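Local coordinates for antifreeze protein type II (Clupea harengus, PDB 2PY2) that probably binds ice crystals and checks their growth in herring body fluids, as a calcium-dependent antifreeze protein built on the C-type lectin fold, at residues W8-F16 with A40-V51; L97-N105 with N113-I124. All coordinates share one frame; numbering follows the deposited sequence.

Contact 1. Residues W8-F16 with A40-V51; sequences WKMFNGRCF and ASIHSLEESTFV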
loop_
_atom_site.group_PDB
_atom_site.type_symbol
_atom_site.label_atom_id
_atom_site.label_comp_id
_atom_site.label_asym_id
_atom_site.label_seq_id
_atom_site.Cartn_x
_atom_site.Cartn_y
_atom_site.Cartn_z
ATOM N N TRP A 8 -8.484 2.920 -13.961
ATOM C CA TRP A 8 -7.702 3.618 -12.944
ATOM C C TRP A 8 -8.316 4.961 -12.531
ATOM O O TRP A 8 -9.065 5.567 -13.296
ATOM C CB TRP A 8 -6.267 3.812 -13.443
ATOM C CG TRP A 8 -5.543 2.509 -13.684
ATOM C CD1 TRP A 8 -5.896 1.523 -14.560
ATOM C CD2 TRP A 8 -4.347 2.053 -13.031
ATOM N NE1 TRP A 8 -4.997 0.484 -14.494
ATOM C CE2 TRP A 8 -4.036 0.783 -13.566
ATOM C CE3 TRP A 8 -3.508 2.598 -12.049
ATOM C CZ2 TRP A 8 -2.920 0.043 -13.149
ATOM C CZ3 TRP A 8 -2.393 1.862 -11.632
ATOM C CH2 TRP A 8 -2.112 0.599 -12.184
ATOM N N LYS A 9 -7.997 5.417 -11.319
ATOM C CA LYS A 9 -8.521 6.683 -10.792
ATOM C C LYS A 9 -7.391 7.676 -10.518
ATOM O O LYS A 9 -6.367 7.324 -9.925
ATOM C CB LYS A 9 -9.305 6.437 -9.500
ATOM C CG LYS A 9 -10.455 5.444 -9.625
ATOM C CD LYS A 9 -11.554 5.950 -10.546
ATOM C CE LYS A 9 -12.759 5.015 -10.531
ATOM N NZ LYS A 9 -12.415 3.641 -11.000
ATOM N N MET A 10 -7.590 8.923 -10.925
ATOM C CA MET A 10 -6.564 9.944 -10.761
ATOM C C MET A 10 -6.592 10.770 -9.486
ATOM O O MET A 10 -7.650 11.182 -9.014
ATOM C CB MET A 10 -6.601 10.898 -11.954
ATOM C CG MET A 10 -5.646 12.067 -11.845
ATOM S SD MET A 10 -5.985 13.299 -13.112
ATOM C CE MET A 10 -7.100 14.396 -12.221
ATOM N N PHE A 11 -5.403 11.020 -8.948
ATOM C CA PHE A 11 -5.247 11.843 -7.760
ATOM C C PHE A 11 -3.833 12.397 -7.689
ATOM O O PHE A 11 -2.855 11.645 -7.672
ATOM C CB PHE A 11 -5.525 11.058 -6.477
ATOM C CG PHE A 11 -5.281 11.861 -5.225
ATOM C CD1 PHE A 11 -6.228 12.774 -4.770
ATOM C CD2 PHE A 11 -4.075 11.747 -4.538
ATOM C CE1 PHE A 11 -5.978 13.565 -3.648
ATOM C CE2 PHE A 11 -3.814 12.536 -3.415
ATOM C CZ PHE A 11 -4.765 13.445 -2.971
ATOM N N ASN A 12 -3.736 13.720 -7.657
ATOM C CA ASN A 12 -2.457 14.405 -7.563
ATOM C C ASN A 12 -1.403 13.918 -8.547
ATOM O O ASN A 12 -0.287 13.578 -8.152
ATOM C CB ASN A 12 -1.919 14.292 -6.135
ATOM C CG ASN A 12 -1.628 15.641 -5.520
ATOM O OD1 ASN A 12 -0.752 16.372 -5.985
ATOM N ND2 ASN A 12 -2.372 15.986 -4.472
ATOM N N GLY A 13 -1.763 13.874 -9.825
ATOM C CA GLY A 13 -0.820 13.463 -10.850
ATOM C C GLY A 13 -0.507 11.986 -10.970
ATOM O O GLY A 13 0.356 11.600 -11.759
ATOM N N ARG A 14 -1.194 11.152 -10.198
ATOM C CA ARG A 14 -0.956 9.715 -10.253
ATOM C C ARG A 14 -2.275 8.994 -10.509
ATOM O O ARG A 14 -3.351 9.559 -10.296
ATOM C CB ARG A 14 -0.371 9.228 -8.927
ATOM C CG ARG A 14 0.774 10.072 -8.398
ATOM C CD ARG A 14 1.022 9.772 -6.923
ATOM N NE ARG A 14 1.449 8.396 -6.717
ATOM C CZ ARG A 14 1.494 7.798 -5.531
ATOM N NH1 ARG A 14 1.131 8.457 -4.435
ATOM N NH2 ARG A 14 1.908 6.540 -5.443
ATOM N N CYS A 15 -2.183 7.753 -10.973
ATOM C CA CYS A 15 -3.359 6.932 -11.234
ATOM C C CYS A 15 -3.316 5.769 -10.250
ATOM O O CYS A 15 -2.259 5.188 -10.006
ATOM C CB CYS A 15 -3.357 6.411 -12.673
ATOM S SG CYS A 15 -3.347 7.733 -13.930
ATOM N N PHE A 16 -4.471 5.441 -9.689
ATOM C CA PHE A 16 -4.572 4.374 -8.701
ATOM C C PHE A 16 -5.533 3.277 -9.109
ATOM O O PHE A 16 -6.494 3.513 -9.847
ATOM C CB PHE A 16 -5.034 4.957 -7.365
ATOM C CG PHE A 16 -4.053 5.905 -6.746
ATOM C CD1 PHE A 16 -3.156 5.466 -5.776
ATOM C CD2 PHE A 16 -4.026 7.241 -7.129
ATOM C CE1 PHE A 16 -2.253 6.344 -5.198
ATOM C CE2 PHE A 16 -3.122 8.133 -6.553
ATOM C CZ PHE A 16 -2.234 7.685 -5.587
ATOM N N ALA A 40 1.179 1.012 -4.269
ATOM C CA ALA A 40 1.134 2.439 -3.963
ATOM C C ALA A 40 1.868 2.964 -2.750
ATOM O O ALA A 40 1.999 2.282 -1.746
ATOM C CB ALA A 40 -0.323 2.892 -3.890
ATOM N N SER A 41 2.383 4.184 -2.880
ATOM C CA SER A 41 3.025 4.862 -1.760
ATOM C C SER A 41 1.966 5.910 -1.391
ATOM O O SER A 41 1.171 6.320 -2.253
ATOM C CB SER A 41 4.341 5.539 -2.177
ATOM O OG SER A 41 4.154 6.503 -3.205
ATOM N N ILE A 42 1.933 6.312 -0.126
ATOM C CA ILE A 42 0.961 7.295 0.363
ATOM C C ILE A 42 1.751 8.400 1.067
ATOM O O ILE A 42 2.609 8.119 1.906
ATOM C CB ILE A 42 -0.052 6.615 1.318
ATOM C CG1 ILE A 42 -0.850 5.564 0.529
ATOM C CG2 ILE A 42 -1.009 7.657 1.906
ATOM C CD1 ILE A 42 -1.924 4.839 1.325
ATOM N N HIS A 43 1.454 9.655 0.736
ATOM C CA HIS A 43 2.210 10.782 1.278
ATOM C C HIS A 43 1.445 11.872 2.021
ATOM O O HIS A 43 2.019 12.909 2.365
ATOM C CB HIS A 43 2.989 11.421 0.132
ATOM C CG HIS A 43 3.851 10.449 -0.609
ATOM N ND1 HIS A 43 5.052 9.996 -0.113
ATOM C CD2 HIS A 43 3.655 9.798 -1.781
ATOM C CE1 HIS A 43 5.562 9.104 -0.945
ATOM N NE2 HIS A 43 4.733 8.966 -1.966
ATOM N N SER A 44 0.162 11.652 2.267
ATOM C CA SER A 44 -0.637 12.647 2.985
ATOM C C SER A 44 -1.968 12.044 3.374
ATOM O O SER A 44 -2.374 11.013 2.839
ATOM C CB SER A 44 -0.894 13.868 2.099
ATOM O OG SER A 44 -1.776 13.539 1.035
ATOM N N LEU A 45 -2.658 12.698 4.303
ATOM C CA LEU A 45 -3.961 12.218 4.730
ATOM C C LEU A 45 -4.915 12.302 3.547
ATOM O O LEU A 45 -5.786 11.459 3.376
ATOM C CB LEU A 45 -4.497 13.078 5.874
ATOM C CG LEU A 45 -5.911 12.703 6.325
ATOM C CD1 LEU A 45 -5.951 11.283 6.857
ATOM C CD2 LEU A 45 -6.337 13.656 7.396
ATOM N N GLU A 46 -4.755 13.341 2.736
ATOM C CA GLU A 46 -5.597 13.523 1.561
ATOM C C GLU A 46 -5.461 12.328 0.612
ATOM O O GLU A 46 -6.445 11.843 0.047
ATOM C CB GLU A 46 -5.200 14.814 0.841
ATOM C CG GLU A 46 -5.516 16.102 1.623
ATOM C CD GLU A 46 -4.930 16.128 3.035
ATOM O OE1 GLU A 46 -3.688 16.043 3.193
ATOM O OE2 GLU A 46 -5.725 16.241 3.996
ATOM N N GLU A 47 -4.235 11.849 0.446
ATOM C CA GLU A 47 -3.991 10.713 -0.437
ATOM C C GLU A 47 -4.536 9.445 0.212
ATOM O O GLU A 47 -5.115 8.586 -0.453
ATOM C CB GLU A 47 -2.493 10.575 -0.696
ATOM C CG GLU A 47 -2.156 9.863 -1.986
ATOM C CD GLU A 47 -0.758 10.205 -2.482
ATOM O OE1 GLU A 47 -0.619 10.532 -3.682
ATOM O OE2 GLU A 47 0.195 10.152 -1.673
ATOM N N SER A 48 -4.354 9.342 1.521
ATOM C CA SER A 48 -4.833 8.193 2.266
ATOM C C SER A 48 -6.339 8.077 2.126
ATOM O O SER A 48 -6.869 6.995 1.918
ATOM C CB SER A 48 -4.485 8.326 3.745
ATOM O OG SER A 48 -5.047 7.242 4.465
ATOM N N THR A 49 -7.030 9.206 2.247
ATOM C CA THR A 49 -8.479 9.217 2.130
ATOM C C THR A 49 -8.914 8.809 0.724
ATOM O O THR A 49 -9.840 8.010 0.559
ATOM C CB THR A 49 -9.017 10.613 2.490
ATOM O OG1 THR A 49 -8.691 10.883 3.858
ATOM C CG2 THR A 49 -10.525 10.690 2.301
ATOM N N PHE A 50 -8.232 9.338 -0.287
ATOM C CA PHE A 50 -8.552 9.004 -1.668
ATOM C C PHE A 50 -8.421 7.505 -1.915
ATOM O O PHE A 50 -9.287 6.892 -2.538
ATOM C CB PHE A 50 -7.631 9.742 -2.641
ATOM C CG PHE A 50 -7.884 9.391 -4.080
ATOM C CD1 PHE A 50 -8.909 10.008 -4.789
ATOM C CD2 PHE A 50 -7.137 8.398 -4.707
ATOM C CE1 PHE A 50 -9.193 9.640 -6.108
ATOM C CE2 PHE A 50 -7.410 8.021 -6.021
ATOM C CZ PHE A 50 -8.440 8.642 -6.722
ATOM N N VAL A 51 -7.333 6.912 -1.435
ATOM C CA VAL A 51 -7.142 5.484 -1.640
ATOM C C VAL A 51 -8.166 4.682 -0.845
ATOM O O VAL A 51 -8.667 3.666 -1.326
ATOM C CB VAL A 51 -5.706 5.045 -1.267
ATOM C CG1 VAL A 51 -4.705 5.730 -2.182
ATOM C CG2 VAL A 51 -5.415 5.381 0.166
#
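Arg14 spends two nitrogens of its guanidinium on a single backbone oxygen, a double grip that ties 8-16 to 40-51. NH1 reaches Ser41 O at 3.1 Å and NH2 reaches the same Ser41 O at 3.3 Å, both from one face of the carbonyl plane, while the oxygen itself lies in the plane of the guanidinium. Arg14 NH1 also forms a salt bridge with Glu47 OE1 at 2.8 Å, meeting that oxygen from above the carboxylate plane; the guanidinium and carboxylate planes are 79° apart. The other carboxylate oxygen, Glu47 OE2, accepts from the backbone N of His43, so the glutamate joins the first turn of helix 45-52 to both the arginine and the loop before it. Ser44 caps that helix by accepting from Glu47 N. The hydroxyl of Ser41 is held by His43 NE2 and by Asp79 beyond the two segments.

Apolar packing takes over next to this polar knot. Phe11, with CG anti to its own backbone N (chi1 176°), swings its ring alongside the helix, and CE2 comes to 3.5 Å from Glu47 CG. Phe11 CB sits over the centre of the Phe50 ring, 3.5 Å from the centroid, in a CH-pi contact; Phe50 CB in turn lies over one face of the Phe11 ring, offset toward its rim. The two rings are nearly parallel, 20° apart, but slid so far that they barely overlap. Phe16 CD2 lies 3.6 Å from Phe50 CE2, the two rings set obliquely, and the Phe16 ring also touches Val51 CG1. Phe11, Phe16 and Phe50 thus form an aromatic cluster between the N-terminal beta hairpin, closed by a type I' turn, and the second helix of a C-type lectin-like fold.

Contact 2. Residues L97-N105 with N113-I124; sequences LTECCIQMN and NDTPCTHLHSSI. With CA (calcium ion), chain G.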
loop_
_atom_site.group_PDB
_atom_site.type_symbol
_atom_site.label_atom_id
_atom_site.label_comp_id
_atom_site.label_asym_id
_atom_site.label_seq_id
_atom_site.Cartn_x
_atom_site.Cartn_y
_atom_site.Cartn_z
ATOM N N LEU A 97 11.670 -8.035 11.403
ATOM C CA LEU A 97 11.862 -8.421 10.011
ATOM C C LEU A 97 10.879 -9.498 9.557
ATOM O O LEU A 97 10.675 -9.685 8.356
ATOM C CB LEU A 97 13.303 -8.896 9.779
ATOM C CG LEU A 97 14.395 -7.841 9.950
ATOM C CD1 LEU A 97 15.763 -8.516 9.934
ATOM C CD2 LEU A 97 14.291 -6.808 8.841
ATOM N N THR A 98 10.264 -10.208 10.500
ATOM C CA THR A 98 9.313 -11.258 10.127
ATOM C C THR A 98 7.932 -10.729 9.721
ATOM O O THR A 98 7.096 -11.484 9.227
ATOM C CB THR A 98 9.128 -12.286 11.256
ATOM O OG1 THR A 98 8.630 -11.630 12.426
ATOM C CG2 THR A 98 10.450 -12.964 11.576
ATOM N N GLU A 99 7.703 -9.433 9.918
ATOM C CA GLU A 99 6.425 -8.802 9.566
ATOM C C GLU A 99 6.813 -7.421 9.057
ATOM O O GLU A 99 6.505 -6.404 9.674
ATOM C CB GLU A 99 5.545 -8.698 10.815
ATOM C CG GLU A 99 6.203 -7.945 11.958
ATOM C CD GLU A 99 5.451 -8.075 13.266
ATOM O OE1 GLU A 99 4.211 -7.926 13.259
ATOM O OE2 GLU A 99 6.109 -8.310 14.302
ATOM N N CYS A 100 7.462 -7.396 7.898
ATOM C CA CYS A 100 8.006 -6.157 7.367
ATOM C C CYS A 100 7.327 -5.434 6.205
ATOM O O CYS A 100 7.862 -4.437 5.717
ATOM C CB CYS A 100 9.484 -6.411 7.026
ATOM S SG CYS A 100 9.729 -7.766 5.826
ATOM N N CYS A 101 6.156 -5.911 5.775
ATOM C CA CYS A 101 5.419 -5.298 4.668
ATOM C C CYS A 101 4.239 -4.492 5.211
ATOM O O CYS A 101 3.569 -4.942 6.131
ATOM C CB CYS A 101 4.920 -6.394 3.717
ATOM S SG CYS A 101 6.254 -7.090 2.682
ATOM N N ILE A 102 3.986 -3.312 4.646
ATOM C CA ILE A 102 2.887 -2.467 5.141
ATOM C C ILE A 102 1.518 -2.818 4.583
ATOM O O ILE A 102 1.321 -2.860 3.372
ATOM C CB ILE A 102 3.118 -0.965 4.847
ATOM C CG1 ILE A 102 4.425 -0.493 5.487
ATOM C CG2 ILE A 102 1.964 -0.135 5.435
ATOM C CD1 ILE A 102 4.735 0.981 5.222
ATOM N N GLN A 103 0.576 -3.044 5.491
ATOM C CA GLN A 103 -0.804 -3.354 5.148
ATOM C C GLN A 103 -1.635 -2.178 5.658
ATOM O O GLN A 103 -1.444 -1.740 6.795
ATOM C CB GLN A 103 -1.264 -4.625 5.870
ATOM C CG GLN A 103 -2.663 -5.048 5.480
ATOM C CD GLN A 103 -3.210 -6.191 6.325
ATOM O OE1 GLN A 103 -4.347 -6.598 6.140
ATOM N NE2 GLN A 103 -2.403 -6.705 7.259
ATOM N N MET A 104 -2.541 -1.665 4.831
ATOM C CA MET A 104 -3.404 -0.557 5.263
ATOM C C MET A 104 -4.836 -1.067 5.523
ATOM O O MET A 104 -5.144 -2.236 5.263
ATOM C CB MET A 104 -3.427 0.563 4.211
ATOM C CG MET A 104 -4.225 0.255 2.948
ATOM S SD MET A 104 -4.389 1.719 1.884
ATOM C CE MET A 104 -5.784 2.575 2.715
ATOM N N ASN A 105 -5.709 -0.193 6.037
ATOM C CA ASN A 105 -7.097 -0.574 6.345
ATOM C C ASN A 105 -7.172 -1.731 7.340
ATOM O O ASN A 105 -8.062 -2.571 7.250
ATOM C CB ASN A 105 -7.846 -0.994 5.075
ATOM C CG ASN A 105 -8.480 0.176 4.347
ATOM O OD1 ASN A 105 -8.928 0.040 3.199
ATOM N ND2 ASN A 105 -8.538 1.327 5.008
ATOM N N ASN A 113 -0.320 -1.411 9.532
ATOM C CA ASN A 113 0.247 -2.421 10.397
ATOM C C ASN A 113 1.325 -3.147 9.584
ATOM O O ASN A 113 1.066 -3.505 8.435
ATOM C CB ASN A 113 -0.877 -3.380 10.778
ATOM C CG ASN A 113 -0.474 -4.371 11.819
ATOM O OD1 ASN A 113 0.523 -5.072 11.669
ATOM N ND2 ASN A 113 -1.258 -4.452 12.890
ATOM N N ASP A 114 2.534 -3.331 10.122
ATOM C CA ASP A 114 3.510 -4.088 9.337
ATOM C C ASP A 114 3.149 -5.561 9.550
ATOM O O ASP A 114 2.893 -5.995 10.664
ATOM C CB ASP A 114 4.987 -3.732 9.684
ATOM C CG ASP A 114 5.314 -3.741 11.179
ATOM O OD1 ASP A 114 4.421 -3.691 12.032
ATOM O OD2 ASP A 114 6.520 -3.762 11.503
ATOM N N THR A 115 3.064 -6.328 8.471
ATOM C CA THR A 115 2.633 -7.714 8.607
ATOM C C THR A 115 3.451 -8.667 7.750
ATOM O O THR A 115 4.140 -8.245 6.829
ATOM C CB THR A 115 1.085 -7.838 8.300
ATOM O OG1 THR A 115 0.849 -8.537 7.074
ATOM C CG2 THR A 115 0.447 -6.465 8.225
ATOM N N PRO A 116 3.425 -9.965 8.078
ATOM C CA PRO A 116 4.185 -10.948 7.300
ATOM C C PRO A 116 3.841 -10.818 5.812
ATOM O O PRO A 116 2.677 -10.873 5.424
ATOM C CB PRO A 116 3.738 -12.276 7.901
ATOM C CG PRO A 116 3.492 -11.911 9.336
ATOM C CD PRO A 116 2.758 -10.602 9.230
ATOM N N CYS A 117 4.860 -10.649 4.980
ATOM C CA CYS A 117 4.634 -10.460 3.552
ATOM C C CYS A 117 3.960 -11.627 2.847
ATOM O O CYS A 117 3.466 -11.461 1.736
ATOM C CB CYS A 117 5.951 -10.141 2.848
ATOM S SG CYS A 117 6.907 -8.783 3.607
ATOM N N THR A 118 3.943 -12.803 3.471
ATOM C CA THR A 118 3.311 -13.969 2.852
ATOM C C THR A 118 1.791 -14.017 2.984
ATOM O O THR A 118 1.138 -14.856 2.366
ATOM C CB THR A 118 3.889 -15.283 3.404
ATOM O OG1 THR A 118 3.881 -15.245 4.835
ATOM C CG2 THR A 118 5.319 -15.477 2.907
ATOM N N HIS A 119 1.223 -13.120 3.786
ATOM C CA HIS A 119 -0.230 -13.082 3.971
ATOM C C HIS A 119 -0.904 -12.649 2.682
ATOM O O HIS A 119 -0.390 -11.783 1.983
ATOM C CB HIS A 119 -0.598 -12.077 5.065
ATOM C CG HIS A 119 -0.328 -12.567 6.451
ATOM N ND1 HIS A 119 0.517 -13.624 6.718
ATOM C CD2 HIS A 119 -0.766 -12.123 7.651
ATOM C CE1 HIS A 119 0.586 -13.809 8.026
ATOM N NE2 HIS A 119 -0.184 -12.912 8.614
ATOM N N LEU A 120 -2.069 -13.220 2.389
ATOM C CA LEU A 120 -2.797 -12.852 1.175
ATOM C C LEU A 120 -3.742 -11.677 1.424
ATOM O O LEU A 120 -4.557 -11.729 2.337
ATOM C CB LEU A 120 -3.630 -14.037 0.665
ATOM C CG LEU A 120 -2.916 -15.343 0.294
ATOM C CD1 LEU A 120 -1.780 -15.045 -0.652
ATOM C CD2 LEU A 120 -2.385 -16.036 1.534
ATOM N N HIS A 121 -3.619 -10.624 0.620
ATOM C CA HIS A 121 -4.497 -9.462 0.729
ATOM C C HIS A 121 -4.716 -8.789 -0.617
ATOM O O HIS A 121 -3.984 -9.031 -1.583
ATOM C CB HIS A 121 -3.920 -8.426 1.696
ATOM C CG HIS A 121 -3.954 -8.852 3.127
ATOM N ND1 HIS A 121 -5.132 -9.086 3.802
ATOM C CD2 HIS A 121 -2.959 -9.070 4.017
ATOM C CE1 HIS A 121 -4.862 -9.429 5.049
ATOM N NE2 HIS A 121 -3.550 -9.430 5.205
ATOM N N SER A 122 -5.753 -7.959 -0.676
ATOM C CA SER A 122 -6.049 -7.192 -1.868
ATOM C C SER A 122 -4.935 -6.155 -1.874
ATOM O O SER A 122 -4.134 -6.117 -0.944
ATOM C CB SER A 122 -7.401 -6.501 -1.720
ATOM O OG SER A 122 -8.413 -7.466 -1.525
ATOM N N SER A 123 -4.875 -5.308 -2.892
ATOM C CA SER A 123 -3.802 -4.328 -2.916
ATOM C C SER A 123 -4.124 -3.063 -3.689
ATOM O O SER A 123 -5.111 -2.996 -4.426
ATOM C CB SER A 123 -2.529 -4.973 -3.479
ATOM O OG SER A 123 -2.746 -5.477 -4.788
ATOM N N ILE A 124 -3.284 -2.053 -3.498
ATOM C CA ILE A 124 -3.451 -0.777 -4.176
ATOM C C ILE A 124 -2.244 -0.556 -5.069
ATOM O O ILE A 124 -1.111 -0.595 -4.583
ATOM C CB ILE A 124 -3.474 0.407 -3.187
ATOM C CG1 ILE A 124 -4.389 0.099 -1.992
ATOM C CG2 ILE A 124 -3.889 1.678 -3.927
ATOM C CD1 ILE A 124 -5.821 -0.173 -2.356
HETATM CA CA CA G . 2.968 -5.402 13.030
HETATM O O HOH W 1 7.515 -10.509 6.448
HETATM O O HOH W 2 0.821 -6.795 13.696
#
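Gln103 runs extended from its strand toward His121. Its CB lies 3.4 Å from Thr115 CG2, on the same face of the sheet. With CG anti to the backbone N (chi1 -176°), the chain stays straight to the amide. Gln103 CD comes to 3.4 Å from His121 NE2 before the amide's two ends part: NE2 passes close to the same Thr115 methyl, and OE1 settles over one face of the His121 imidazole, 3.1 Å from His121 CE1, offset toward the rim.

Behind this side chain the strands pair antiparallel: Gln103 and Asn113 exchange two backbone hydrogen bonds, as do Cys101 and Thr115. Cys101 of that pair is also joined, through SG, to Cys117 SG by a disulfide with chi3 94°, tying the first strand to the turn that follows the second.

Calcium is bound beside the same strand pair. Asp114 holds it twice, through backbone O at 2.4 Å and OD1 at 2.5 Å, while Glu99 OE1 and Asn113 OD1 are each 2.8 Å away; Gln92, Asp94 and a water complete the site. Glu99 OE2 is hydrogen-bonded to Thr96 OG1 and Asp114 OD2 to Thr95 N. Loop and hairpin together form a calcium site of the kind found in C-type lectin domains.

Overall arrangement
Both segments of contact 1 precede those of contact 2 along the chain, and about 19 Å separates their centres. One mixed sheet nevertheless runs through both: strand 14-20 of contact 1 pairs antiparallel with strand 121-128, which contact 2 shares. The two meet directly where Ala40 N lies 2.8 Å from Ile124 O, a probable hydrogen bond, and where Met104 packs against Ile42 and Val51. As a worked example of the C-type lectin fold, the pair separates two tasks: contact 1 joins the N-terminal hairpin to helix 45-52, whereas contact 2 supplies three of the five residues of the calcium site on which this antifreeze protein's activity probably depends.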